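Local coordinates for thiosulfate sulfurtransferase TUM1 (Saccharomyces cerevisiae, PDB 3UTN), which transfers sulfur from NFS1 to UBA4 in the 2-thiolation of the wobble uridine of tRNAs, through a cysteine persulfide in its C-terminal rhodanese domain, at residues S127-W132 / T284-V289; H93-K98 / L305-W310; V122-S127 / V142-N147; Q235-G240 / V289-A294; A52-P57 / F79-I84. All coordinates share one frame; numbering follows the deposited sequence. Where two conformers were deposited one is given.

Contact 1: S127-W132 / T284-V289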
# COMPACT_ATOMS: atom_id res chain seq x y z
N SER A 127 -1.40 -4.94 2.13
CA SER A 127 -1.84 -5.46 0.85
C SER A 127 -1.89 -4.37 -0.21
O SER A 127 -1.47 -4.62 -1.33
CB SER A 127 -3.18 -6.19 0.97
OG SER A 127 -4.17 -5.34 1.51
N PRO A 128 -2.35 -3.15 0.14
CA PRO A 128 -2.36 -2.14 -0.91
C PRO A 128 -0.94 -1.88 -1.39
O PRO A 128 -0.70 -1.83 -2.59
CB PRO A 128 -2.93 -0.90 -0.21
CG PRO A 128 -3.73 -1.45 0.91
CD PRO A 128 -2.90 -2.60 1.39
N ARG A 129 -0.02 -1.74 -0.45
CA ARG A 129 1.39 -1.57 -0.77
C ARG A 129 1.82 -2.67 -1.71
O ARG A 129 2.48 -2.42 -2.72
CB ARG A 129 2.22 -1.66 0.50
CG ARG A 129 3.71 -1.74 0.23
CD ARG A 129 4.22 -0.36 -0.12
NE ARG A 129 5.59 -0.41 -0.60
CZ ARG A 129 6.36 0.66 -0.70
NH1 ARG A 129 5.91 1.84 -0.34
NH2 ARG A 129 7.60 0.53 -1.15
N CYS A 130 1.44 -3.90 -1.37
CA CYS A 130 1.80 -5.04 -2.17
C CYS A 130 1.13 -5.03 -3.54
O CYS A 130 1.79 -5.19 -4.55
CB CYS A 130 1.43 -6.31 -1.44
SG CYS A 130 1.60 -7.72 -2.52
N ALA A 131 -0.19 -4.84 -3.56
CA ALA A 131 -0.92 -4.78 -4.82
C ALA A 131 -0.30 -3.71 -5.68
O ALA A 131 -0.04 -3.90 -6.87
CB ALA A 131 -2.39 -4.48 -4.57
N TRP A 132 -0.03 -2.58 -5.05
CA TRP A 132 0.56 -1.46 -5.72
C TRP A 132 1.93 -1.79 -6.23
O TRP A 132 2.24 -1.50 -7.37
CB TRP A 132 0.57 -0.31 -4.77
CG TRP A 132 1.34 0.87 -5.24
CD1 TRP A 132 0.95 1.83 -6.16
CD2 TRP A 132 2.65 1.27 -4.78
NE1 TRP A 132 1.92 2.77 -6.30
CE2 TRP A 132 2.97 2.50 -5.50
CE3 TRP A 132 3.57 0.75 -3.89
CZ2 TRP A 132 4.16 3.16 -5.32
CZ3 TRP A 132 4.77 1.43 -3.70
CH2 TRP A 132 5.06 2.60 -4.41
N THR A 284 6.58 5.29 6.18
CA THR A 284 7.46 4.32 5.54
C THR A 284 7.06 4.01 4.10
O THR A 284 7.80 3.33 3.39
CB THR A 284 7.48 3.00 6.34
OG1 THR A 284 6.17 2.42 6.32
CG2 THR A 284 7.88 3.23 7.78
N GLY A 285 5.90 4.50 3.68
CA GLY A 285 5.41 4.25 2.33
C GLY A 285 4.40 3.12 2.23
O GLY A 285 3.80 2.93 1.17
N VAL A 286 4.21 2.36 3.31
CA VAL A 286 3.25 1.26 3.28
C VAL A 286 1.81 1.77 3.43
O VAL A 286 0.98 1.52 2.56
CB VAL A 286 3.56 0.14 4.30
CG1 VAL A 286 4.82 -0.61 3.88
CG2 VAL A 286 3.69 0.67 5.72
N SER A 287 1.53 2.50 4.50
CA SER A 287 0.19 3.01 4.73
C SER A 287 -0.13 4.13 3.75
O SER A 287 -1.29 4.43 3.49
CB SER A 287 0.02 3.48 6.17
OG SER A 287 0.74 4.67 6.39
N GLY A 288 0.91 4.76 3.21
CA GLY A 288 0.74 5.75 2.16
C GLY A 288 0.00 5.16 0.97
O GLY A 288 -0.80 5.83 0.33
N VAL A 289 0.27 3.89 0.68
CA VAL A 289 -0.39 3.24 -0.43
C VAL A 289 -1.84 2.95 -0.08
O VAL A 289 -2.70 2.91 -0.95
CB VAL A 289 0.31 1.96 -0.87
CG1 VAL A 289 -0.45 1.33 -2.02
CG2 VAL A 289 1.74 2.26 -1.29
O HOH W 1 -0.33 -0.72 2.04
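V289 drives its two methyl groups into helix 127-136 between P128 and W132, a worked example of how one branched side chain can serve two different surfaces. With CG1 anti to the backbone N (chi1 180°), that methyl enters between P128 and W132, 3.4 Å from CB of W132 and 3.8 Å from CB of P128. The other branch is left to lie over one face of the indole: V289 CG2 is 3.5 Å from W132 CE3, set toward the rim of the ring in a CH-pi contact. R129 crosses V289 at about a right angle, its CD 3.8 Å from V289 CG2, and the bend at its chi2 (78°) brings one face of the guanidinium against the indole, W132 CZ3 standing 3.4 Å above its centre. From there R129 NH1 meets O of G285 at 2.8 Å in a weak bond, bent to 145°; the stronger partner of the same nitrogen is the carboxylate of D307. A water joins the backbones, accepting from R129 N at 2.7 Å and donating to V286 O at 2.6 Å. A leucine in place of R129 would probably leave the D307 carboxylate without its countercharge and G285 O without this donor. G285 belongs to the loop that starts at the persulfide-forming C282, so a helix of the first rhodanese region reaches the catalytic loop of the second. L305 of strand 303-306 packs on R129 and W132 of one helix and V289 of the other, while L144 of strand 141-145 backs P128 from its own sheet.

Contact 2: H93-K98 / L305-W310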
# COMPACT_ATOMS: atom_id res chain seq x y z
N HIS A 93 10.71 -0.06 4.00
CA HIS A 93 9.70 -0.37 3.00
C HIS A 93 9.87 0.38 1.73
O HIS A 93 8.89 0.85 1.14
CB HIS A 93 8.31 -0.11 3.57
CG HIS A 93 8.05 -0.87 4.83
ND1 HIS A 93 8.14 -2.20 4.90
CD2 HIS A 93 7.70 -0.43 6.10
CE1 HIS A 93 7.86 -2.61 6.15
NE2 HIS A 93 7.59 -1.52 6.88
N MET A 94 11.11 0.50 1.30
CA MET A 94 11.40 1.17 0.06
C MET A 94 11.11 0.21 -1.06
O MET A 94 11.38 -0.98 -0.97
CB MET A 94 12.84 1.65 0.01
CG MET A 94 13.09 2.81 0.96
SD MET A 94 11.82 4.08 0.82
CE MET A 94 12.22 4.75 -0.80
N PHE A 95 10.53 0.76 -2.12
CA PHE A 95 10.11 -0.03 -3.24
C PHE A 95 11.23 -0.95 -3.69
O PHE A 95 12.38 -0.52 -3.77
CB PHE A 95 9.69 0.87 -4.38
CG PHE A 95 8.80 0.20 -5.35
CD1 PHE A 95 7.45 0.05 -5.06
CD2 PHE A 95 9.30 -0.32 -6.53
CE1 PHE A 95 6.61 -0.59 -5.95
CE2 PHE A 95 8.47 -0.97 -7.42
CZ PHE A 95 7.13 -1.11 -7.12
N PRO A 96 10.90 -2.22 -3.97
CA PRO A 96 11.98 -3.12 -4.34
C PRO A 96 12.58 -2.73 -5.68
O PRO A 96 11.92 -2.09 -6.50
CB PRO A 96 11.28 -4.48 -4.45
CG PRO A 96 9.85 -4.16 -4.71
CD PRO A 96 9.60 -2.91 -3.91
N THR A 97 13.83 -3.12 -5.87
CA THR A 97 14.44 -3.05 -7.18
C THR A 97 13.73 -4.05 -8.07
O THR A 97 13.14 -5.04 -7.59
CB THR A 97 15.93 -3.41 -7.12
OG1 THR A 97 16.07 -4.77 -6.69
CG2 THR A 97 16.67 -2.50 -6.14
N LYS A 98 13.79 -3.79 -9.37
CA LYS A 98 13.28 -4.71 -10.38
C LYS A 98 13.73 -6.14 -10.08
O LYS A 98 12.92 -7.06 -10.12
CB LYS A 98 13.77 -4.27 -11.75
CG LYS A 98 13.12 -4.99 -12.92
CD LYS A 98 13.97 -4.82 -14.17
CE LYS A 98 13.29 -5.41 -15.38
NZ LYS A 98 12.90 -6.83 -15.15
N LEU A 305 3.01 7.76 -4.70
CA LEU A 305 3.44 7.51 -3.36
C LEU A 305 4.82 8.09 -3.21
O LEU A 305 5.73 7.75 -3.97
CB LEU A 305 3.48 6.02 -3.07
CG LEU A 305 3.97 5.74 -1.66
CD1 LEU A 305 2.83 5.85 -0.67
CD2 LEU A 305 4.59 4.36 -1.62
N TYR A 306 4.97 8.96 -2.23
CA TYR A 306 6.28 9.33 -1.79
C TYR A 306 6.75 8.14 -0.97
O TYR A 306 6.43 8.02 0.21
CB TYR A 306 6.26 10.61 -0.96
CG TYR A 306 7.58 10.89 -0.30
CD1 TYR A 306 8.77 10.49 -0.90
CD2 TYR A 306 7.63 11.53 0.93
CE1 TYR A 306 9.98 10.75 -0.30
CE2 TYR A 306 8.85 11.80 1.53
CZ TYR A 306 10.02 11.39 0.91
OH TYR A 306 11.22 11.63 1.50
N ASP A 307 7.49 7.26 -1.62
CA ASP A 307 7.84 6.00 -1.02
C ASP A 307 8.73 6.22 0.18
O ASP A 307 8.47 5.67 1.25
CB ASP A 307 8.49 5.09 -2.05
CG ASP A 307 8.69 3.69 -1.54
OD1 ASP A 307 7.95 3.28 -0.62
OD2 ASP A 307 9.59 3.01 -2.05
N GLY A 308 9.76 7.04 0.01
CA GLY A 308 10.68 7.37 1.10
C GLY A 308 9.88 7.76 2.32
O GLY A 308 10.21 7.39 3.45
N SER A 309 8.81 8.50 2.06
CA SER A 309 7.87 8.90 3.09
C SER A 309 8.57 9.65 4.22
O SER A 309 9.71 10.12 4.07
CB SER A 309 7.08 7.70 3.61
OG SER A 309 6.02 7.40 2.72
N TRP A 310 7.88 9.75 5.34
CA TRP A 310 8.32 10.58 6.43
C TRP A 310 9.69 10.23 6.91
O TRP A 310 10.51 11.11 7.16
CB TRP A 310 7.33 10.50 7.57
CG TRP A 310 7.73 11.41 8.69
CD1 TRP A 310 8.04 11.07 9.99
CD2 TRP A 310 7.92 12.85 8.61
NE1 TRP A 310 8.37 12.18 10.72
CE2 TRP A 310 8.32 13.28 9.95
CE3 TRP A 310 7.79 13.80 7.61
CZ2 TRP A 310 8.58 14.61 10.25
CZ3 TRP A 310 8.06 15.13 7.92
CH2 TRP A 310 8.45 15.52 9.20
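Both oxygens of the D307 carboxylate are gripped from the first rhodanese region, OD2 by the backbone N-H of F95 and OD1 by a salt bridge to R129. The F95 N to D307 OD2 bond is modelled at 2.4 Å, too short to be taken literally, so only the pairing is to be relied on. With CG anti to the backbone N (chi1 -171°), the carboxylate is extended toward loop 93-98. D307 OD1 also sits 3.1 Å from the carbonyl O of H93; two acceptors cannot bond, and the nearby positive charge of R129 is likely to ease their meeting. M94 takes the apolar side. Bent at both chi2 and chi3, its chain hooks round so that SD lies 3.5 Å from CA of G308 and CE 3.4 Å from D307 OD2. The turn that carries D307 and G308 is placed by S309, whose OG also bonds the backbone N of C282. F95 meanwhile meets W132 of helix 127-136 edge-to-face. The case illustrates a join made by charge and hydrogen bonding: an acid of the catalytic region faces a main-chain N-H and an arginine of the other, so charge and a main-chain N-H probably help fix the acid against the first region, with M94 packed alongside.

Contact 3: V122-S127 / V142-N147. With DMS (dimethyl sulfoxide), chain B.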
# COMPACT_ATOMS: atom_id res chain seq x y z
N VAL A 122 -4.54 -7.98 8.00
CA VAL A 122 -4.87 -6.82 8.81
C VAL A 122 -6.11 -6.14 8.27
O VAL A 122 -7.04 -5.84 9.01
CB VAL A 122 -3.69 -5.83 8.89
CG1 VAL A 122 -4.08 -4.58 9.67
CG2 VAL A 122 -2.51 -6.51 9.54
N GLY A 123 -6.12 -5.93 6.96
CA GLY A 123 -7.23 -5.27 6.32
C GLY A 123 -6.71 -4.05 5.61
O GLY A 123 -6.68 -2.97 6.18
N ASN A 124 -6.28 -4.24 4.37
CA ASN A 124 -5.80 -3.14 3.55
C ASN A 124 -4.74 -2.35 4.26
O ASN A 124 -4.78 -1.12 4.32
CB ASN A 124 -6.96 -2.24 3.17
CG ASN A 124 -7.86 -2.92 2.20
OD1 ASN A 124 -7.38 -3.54 1.26
ND2 ASN A 124 -9.16 -2.82 2.41
N PHE A 125 -3.80 -3.09 4.81
CA PHE A 125 -2.75 -2.50 5.57
C PHE A 125 -1.48 -2.55 4.75
O PHE A 125 -0.94 -1.52 4.40
CB PHE A 125 -2.60 -3.26 6.87
CG PHE A 125 -1.60 -2.66 7.80
CD1 PHE A 125 -0.43 -3.33 8.09
CD2 PHE A 125 -1.83 -1.42 8.39
CE1 PHE A 125 0.51 -2.78 8.95
CE2 PHE A 125 -0.90 -0.86 9.25
CZ PHE A 125 0.27 -1.54 9.53
N SER A 126 -1.01 -3.75 4.44
CA SER A 126 0.18 -3.92 3.63
C SER A 126 -0.20 -4.40 2.25
O SER A 126 0.59 -4.31 1.31
CB SER A 126 1.09 -4.95 4.29
OG SER A 126 0.36 -6.14 4.57
N SER A 127 -1.40 -4.94 2.13
CA SER A 127 -1.84 -5.46 0.85
C SER A 127 -1.89 -4.37 -0.21
O SER A 127 -1.47 -4.62 -1.33
CB SER A 127 -3.18 -6.19 0.97
OG SER A 127 -4.17 -5.34 1.51
N VAL A 142 -3.56 -7.41 -11.30
CA VAL A 142 -3.37 -7.34 -9.89
C VAL A 142 -4.65 -6.83 -9.29
O VAL A 142 -5.20 -5.81 -9.71
CB VAL A 142 -2.21 -6.41 -9.49
CG1 VAL A 142 -1.99 -6.49 -7.98
CG2 VAL A 142 -0.94 -6.80 -10.22
N TYR A 143 -5.11 -7.57 -8.30
CA TYR A 143 -6.24 -7.14 -7.56
C TYR A 143 -5.83 -7.00 -6.14
O TYR A 143 -4.92 -7.68 -5.67
CB TYR A 143 -7.36 -8.15 -7.68
CG TYR A 143 -7.94 -8.18 -9.07
CD1 TYR A 143 -8.97 -7.33 -9.43
CD2 TYR A 143 -7.43 -9.05 -10.02
CE1 TYR A 143 -9.51 -7.36 -10.70
CE2 TYR A 143 -7.96 -9.09 -11.30
CZ TYR A 143 -9.00 -8.24 -11.63
OH TYR A 143 -9.52 -8.27 -12.90
N LEU A 144 -6.48 -6.08 -5.48
CA LEU A 144 -6.32 -5.95 -4.08
C LEU A 144 -7.62 -6.46 -3.55
O LEU A 144 -8.67 -5.87 -3.79
CB LEU A 144 -6.15 -4.49 -3.70
CG LEU A 144 -6.04 -4.27 -2.21
CD1 LEU A 144 -4.84 -5.04 -1.70
CD2 LEU A 144 -5.90 -2.79 -1.93
N LEU A 145 -7.55 -7.59 -2.87
CA LEU A 145 -8.75 -8.12 -2.27
C LEU A 145 -9.19 -7.11 -1.25
O LEU A 145 -8.40 -6.64 -0.44
CB LEU A 145 -8.50 -9.46 -1.60
CG LEU A 145 -9.77 -10.04 -0.97
CD1 LEU A 145 -10.76 -10.48 -2.03
CD2 LEU A 145 -9.39 -11.20 -0.08
N ASN A 146 -10.46 -6.76 -1.33
CA ASN A 146 -11.00 -5.80 -0.42
C ASN A 146 -12.12 -6.36 0.44
O ASN A 146 -13.28 -6.25 0.10
CB ASN A 146 -11.47 -4.57 -1.17
CG ASN A 146 -11.87 -3.47 -0.24
OD1 ASN A 146 -11.28 -3.32 0.83
ND2 ASN A 146 -12.89 -2.71 -0.62
N ASN A 147 -11.77 -6.98 1.56
CA ASN A 147 -10.41 -7.31 1.89
C ASN A 147 -10.48 -8.68 2.52
O ASN A 147 -11.55 -9.27 2.59
CB ASN A 147 -9.79 -6.29 2.85
CG ASN A 147 -10.61 -6.11 4.12
OD1 ASN A 147 -11.51 -6.89 4.42
ND2 ASN A 147 -10.28 -5.08 4.88
S DMS B . -5.70 -4.66 -12.58
O DMS B . -4.39 -5.31 -12.78
C1 DMS B . -6.15 -3.91 -14.05
C2 DMS B . -6.89 -5.86 -12.55
O HOH W 2 -6.52 -6.01 1.20
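N124 and N146 make the one direct hydrogen bond across this contact, and N147 packs beside them. N124 has CG anti to the carbonyl carbon, beside the backbone N (chi1 -70°), which brings its amide to N146. There N124 ND2 donates to N146 OD1 at 2.7 Å, with an N-H...O angle of 153°; the acceptor lies in the amide plane of N124, while the two amides are turned 41° apart. The same nitrogen also bonds K248 O. N147 closes in on G123, its ND2 3.4 Å from CA of G123, and has its own firmer partner in T247 O. Water forms the second group. One molecule lies 2.6 Å from N124 OD1, 2.5 Å from S127 OG and 2.6 Å from L145 O; it donates to the amide and the carbonyl, though more acceptors surround it than it has protons for, so these bonds may be shared. Packing is the third. L144 sends CD1 against the hydroxymethyl of S127, 3.3 Å from S127 CB, tighter than usual, and CD2 alongside N124 OD1 at 3.6 Å. At the start of the strand a dimethyl sulfoxide, probably from the crystallisation liquor, accepts from V142 N at 2.7 Å and lays its C2 over one face of the Y143 ring. D120, just after strand 115-119, receives the backbone N-H groups of F125, S126 and S127, consistent with this loop occupying the place that the catalytic loop has in the second domain. The contact joins the turn into helix 127-136 to the end of strand 141-145, which lies between strands 28-30 and 115-119, and N147 caps helix 148-153.

Contact 4: Q235-G240 / V289-A294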
# COMPACT_ATOMS: atom_id res chain seq x y z
N GLN A 235 -0.73 17.03 4.00
CA GLN A 235 -1.91 17.12 4.82
C GLN A 235 -2.11 15.77 5.45
O GLN A 235 -1.72 14.76 4.87
CB GLN A 235 -3.11 17.45 3.96
CG GLN A 235 -2.98 18.74 3.19
CD GLN A 235 -4.13 18.89 2.23
OE1 GLN A 235 -5.22 19.21 2.65
NE2 GLN A 235 -3.89 18.63 0.96
N PRO A 236 -2.70 15.75 6.65
CA PRO A 236 -2.89 14.46 7.27
C PRO A 236 -4.07 13.75 6.63
O PRO A 236 -5.17 14.30 6.55
CB PRO A 236 -3.21 14.82 8.72
CG PRO A 236 -3.89 16.14 8.63
CD PRO A 236 -3.27 16.84 7.46
N LEU A 237 -3.82 12.55 6.14
CA LEU A 237 -4.90 11.70 5.73
C LEU A 237 -4.60 10.33 6.32
O LEU A 237 -4.17 9.43 5.60
CB LEU A 237 -5.02 11.67 4.21
CG LEU A 237 -6.36 11.19 3.64
CD1 LEU A 237 -7.54 11.96 4.23
CD2 LEU A 237 -6.34 11.35 2.13
N PRO A 238 -4.78 10.19 7.64
CA PRO A 238 -4.48 8.93 8.29
C PRO A 238 -5.22 7.83 7.56
O PRO A 238 -6.43 7.94 7.33
CB PRO A 238 -5.01 9.13 9.70
CG PRO A 238 -4.83 10.59 9.92
CD PRO A 238 -5.27 11.18 8.62
N TYR A 239 -4.49 6.81 7.14
CA TYR A 239 -5.03 5.80 6.25
C TYR A 239 -6.32 5.18 6.77
O TYR A 239 -7.22 4.88 5.99
CB TYR A 239 -3.99 4.72 5.97
CG TYR A 239 -3.74 3.79 7.12
CD1 TYR A 239 -4.52 2.65 7.30
CD2 TYR A 239 -2.73 4.04 8.04
CE1 TYR A 239 -4.30 1.78 8.35
CE2 TYR A 239 -2.50 3.18 9.10
CZ TYR A 239 -3.29 2.05 9.24
OH TYR A 239 -3.07 1.19 10.28
N GLY A 240 -6.40 5.02 8.09
CA GLY A 240 -7.57 4.45 8.75
C GLY A 240 -8.83 5.22 8.45
O GLY A 240 -9.92 4.66 8.43
N VAL A 289 0.27 3.89 0.68
CA VAL A 289 -0.39 3.24 -0.43
C VAL A 289 -1.84 2.95 -0.08
O VAL A 289 -2.70 2.91 -0.95
CB VAL A 289 0.31 1.96 -0.87
CG1 VAL A 289 -0.45 1.33 -2.02
CG2 VAL A 289 1.74 2.26 -1.29
N ILE A 290 -2.10 2.76 1.20
CA ILE A 290 -3.47 2.55 1.65
C ILE A 290 -4.29 3.74 1.21
O ILE A 290 -5.33 3.58 0.56
CB ILE A 290 -3.57 2.38 3.16
CG1 ILE A 290 -2.73 1.18 3.62
CG2 ILE A 290 -5.04 2.23 3.57
CD1 ILE A 290 -2.60 1.08 5.12
N ILE A 291 -3.82 4.94 1.52
CA ILE A 291 -4.58 6.13 1.17
C ILE A 291 -4.48 6.42 -0.30
O ILE A 291 -5.44 6.85 -0.91
CB ILE A 291 -4.22 7.36 2.01
CG1 ILE A 291 -2.77 7.81 1.81
CG2 ILE A 291 -4.52 7.07 3.46
CD1 ILE A 291 -2.51 9.21 2.31
N LYS A 292 -3.31 6.16 -0.88
CA LYS A 292 -3.12 6.32 -2.30
C LYS A 292 -4.19 5.51 -3.02
O LYS A 292 -4.85 6.00 -3.93
CB LYS A 292 -1.73 5.84 -2.68
CG LYS A 292 -1.48 5.79 -4.16
CD LYS A 292 -0.07 5.32 -4.41
CE LYS A 292 0.28 5.51 -5.87
NZ LYS A 292 -0.60 4.68 -6.73
N THR A 293 -4.36 4.28 -2.58
CA THR A 293 -5.31 3.36 -3.17
C THR A 293 -6.73 3.85 -2.96
O THR A 293 -7.54 3.80 -3.89
CB THR A 293 -5.13 1.96 -2.58
OG1 THR A 293 -3.80 1.52 -2.89
CG2 THR A 293 -6.13 0.99 -3.14
N ALA A 294 -7.01 4.34 -1.76
CA ALA A 294 -8.31 4.93 -1.45
C ALA A 294 -8.59 6.12 -2.35
O ALA A 294 -9.70 6.26 -2.87
CB ALA A 294 -8.37 5.35 0.00
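Within the catalytic rhodanese domain, I290 and I291 pack on L237 and the ring of Y239, which line the flank of helix 286-297 as it leaves the persulfide loop; the Y239 side chain comes about 6 Å from that of C282. The two isoleucines divide the work. I290 lays CD1 over one face of the Y239 ring, 3.7 Å from its centroid and 28° off the normal, a CH-pi contact displaced toward CD1 of the ring. Its CG2 lies nearer the base of the tyrosine, 3.6 Å from Y239 CB. That the ring can stand against I290 follows from chi1 of Y239 (73°), which sets CG between the backbone N and the carbonyl carbon. I291 fills the next place along the helix: its CG2 lies 3.5 Å from Y239 CB, and its CD1 reaches 4.0 Å from CB of L237. No hydrogen bond crosses, and the join between these segments is made by packing, a plain example of a helix seated by shape. L237 also packs on L261 and A264 of helix 255-267; F207 of strand 205-208 touches both L237 and I291, next to edge strand 234-236.

Contact 5: A52-P57 / F79-I84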
# COMPACT_ATOMS: atom_id res chain seq x y z
N ALA A 52 -0.08 -10.48 1.51
CA ALA A 52 0.96 -9.49 1.70
C ALA A 52 0.96 -9.07 3.15
O ALA A 52 1.46 -8.01 3.50
CB ALA A 52 0.71 -8.30 0.81
N THR A 53 0.40 -9.93 3.99
CA THR A 53 0.27 -9.61 5.39
C THR A 53 1.61 -9.19 5.92
O THR A 53 2.64 -9.84 5.70
CB THR A 53 -0.27 -10.78 6.20
OG1 THR A 53 -1.60 -11.05 5.78
CG2 THR A 53 -0.29 -10.44 7.67
N TRP A 54 1.58 -8.06 6.57
CA TRP A 54 2.74 -7.54 7.21
C TRP A 54 2.20 -6.87 8.42
O TRP A 54 1.17 -6.21 8.37
CB TRP A 54 3.43 -6.56 6.28
CG TRP A 54 4.61 -5.92 6.92
CD1 TRP A 54 5.93 -6.34 6.89
CD2 TRP A 54 4.61 -4.71 7.74
NE1 TRP A 54 6.72 -5.49 7.61
CE2 TRP A 54 5.99 -4.49 8.14
CE3 TRP A 54 3.63 -3.81 8.15
CZ2 TRP A 54 6.36 -3.42 8.94
CZ3 TRP A 54 4.01 -2.73 8.94
CH2 TRP A 54 5.35 -2.54 9.32
N TYR A 55 2.90 -7.06 9.52
CA TYR A 55 2.43 -6.57 10.79
C TYR A 55 3.39 -5.54 11.33
O TYR A 55 4.57 -5.61 11.06
CB TYR A 55 2.35 -7.71 11.78
CG TYR A 55 1.34 -8.75 11.41
CD1 TYR A 55 0.02 -8.41 11.14
CD2 TYR A 55 1.70 -10.09 11.36
CE1 TYR A 55 -0.92 -9.37 10.83
CE2 TYR A 55 0.77 -11.06 11.05
CZ TYR A 55 -0.54 -10.69 10.79
OH TYR A 55 -1.46 -11.64 10.47
N LEU A 56 2.86 -4.59 12.08
CA LEU A 56 3.71 -3.75 12.89
C LEU A 56 4.36 -4.68 13.88
O LEU A 56 3.67 -5.46 14.52
CB LEU A 56 2.89 -2.69 13.61
CG LEU A 56 2.26 -1.61 12.74
CD1 LEU A 56 1.55 -0.60 13.63
CD2 LEU A 56 3.31 -0.93 11.88
N PRO A 57 5.70 -4.63 13.97
CA PRO A 57 6.41 -5.43 14.97
C PRO A 57 5.82 -5.27 16.36
O PRO A 57 5.82 -6.23 17.13
CB PRO A 57 7.83 -4.87 14.91
CG PRO A 57 7.98 -4.48 13.48
CD PRO A 57 6.64 -3.94 13.06
N PHE A 79 3.49 -12.69 0.01
CA PHE A 79 4.30 -11.62 -0.50
C PHE A 79 4.95 -10.98 0.69
O PHE A 79 4.29 -10.32 1.50
CB PHE A 79 3.44 -10.61 -1.24
CG PHE A 79 4.22 -9.50 -1.89
CD1 PHE A 79 4.67 -8.43 -1.14
CD2 PHE A 79 4.47 -9.53 -3.25
CE1 PHE A 79 5.38 -7.39 -1.74
CE2 PHE A 79 5.17 -8.49 -3.86
CZ PHE A 79 5.62 -7.43 -3.10
N ASP A 80 6.25 -11.18 0.81
CA ASP A 80 6.97 -10.64 1.93
C ASP A 80 7.26 -9.17 1.68
O ASP A 80 8.21 -8.82 0.98
CB ASP A 80 8.26 -11.42 2.15
CG ASP A 80 8.86 -11.15 3.50
OD1 ASP A 80 8.69 -10.02 4.00
OD2 ASP A 80 9.49 -12.06 4.05
N ILE A 81 6.42 -8.33 2.26
CA ILE A 81 6.56 -6.88 2.17
C ILE A 81 7.97 -6.45 2.53
O ILE A 81 8.54 -5.57 1.88
CB ILE A 81 5.52 -6.20 3.10
CG1 ILE A 81 4.12 -6.30 2.48
CG2 ILE A 81 5.89 -4.76 3.42
CD1 ILE A 81 3.95 -5.59 1.15
N ASP A 82 8.55 -7.09 3.54
CA ASP A 82 9.89 -6.75 4.00
C ASP A 82 10.96 -7.19 3.02
O ASP A 82 11.84 -6.41 2.68
CB ASP A 82 10.16 -7.37 5.36
CG ASP A 82 9.31 -6.78 6.43
OD1 ASP A 82 9.04 -5.56 6.38
OD2 ASP A 82 8.90 -7.53 7.33
N ALA A 83 10.88 -8.44 2.59
CA ALA A 83 11.88 -9.01 1.69
C ALA A 83 11.78 -8.40 0.31
O ALA A 83 12.80 -8.14 -0.33
CB ALA A 83 11.75 -10.52 1.63
N ILE A 84 10.56 -8.15 -0.14
CA ILE A 84 10.34 -7.59 -1.47
C ILE A 84 10.30 -6.08 -1.36
O ILE A 84 9.29 -5.42 -1.61
CB ILE A 84 9.09 -8.18 -2.13
CG1 ILE A 84 9.05 -9.69 -1.88
CG2 ILE A 84 9.08 -7.85 -3.62
CD1 ILE A 84 7.74 -10.36 -2.22
O HOH W 3 4.43 -9.32 3.92
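A52 and F79 bring their CA atoms to 4.5 Å, where the chain leaves the adjacent parallel strands 47-51 and 77-78, and A52 CA points its hydrogen at F79 O over 3.4 Å. A water continues the join, accepting from I81 N at 2.8 Å and donating toward T53 O and F79 O, which may share its protons with other acceptors. Among the side chains W54 leads. Its CG lies anti to the backbone N (chi1 176°), which lays the indole across I81, and I81 CG2 sits over the five-membered ring 4.1 Å from its centroid. D82 comes to the indole edge instead: W54 NE1 bonds D82 OD1 at 2.6 Å, weakly because bent to 127°, with carboxylate and ring planes 78° apart. H93 meets the same indole edge-to-face. D80 OD1 steadies the turn as an Asx motif, accepting from A83 N at 3.0 Å. A phenylalanine in place of W54 would probably leave D82 without its N-H partner and I81 with a smaller surface to lie on. The pairing shows how a buried aromatic can be positioned by apolar packing over its face, while its single polar atom turns to an acid that is partly exposed.

All five contacts are largely buried, yet they differ with their place. Contact 1 lies about 1 Å from the centre of the chain and joins the two rhodanese regions, as contact 2 does nearer the periphery; the salt bridge of R129 with D307 ties them, but contact 1 is mostly apolar packing with one arginine, contact 2 mostly polar. Contacts 3 and 5 stay in the first region, holding loops after its strands with amides, waters and a tryptophan, and S126 OG probably bonds A52 O between them. Contact 4, in the second region, is purely apolar. Helix 127-136 starts at S127, common to contacts 1 and 3, and helix 286-297 carries V289 from contact 1 into contact 4.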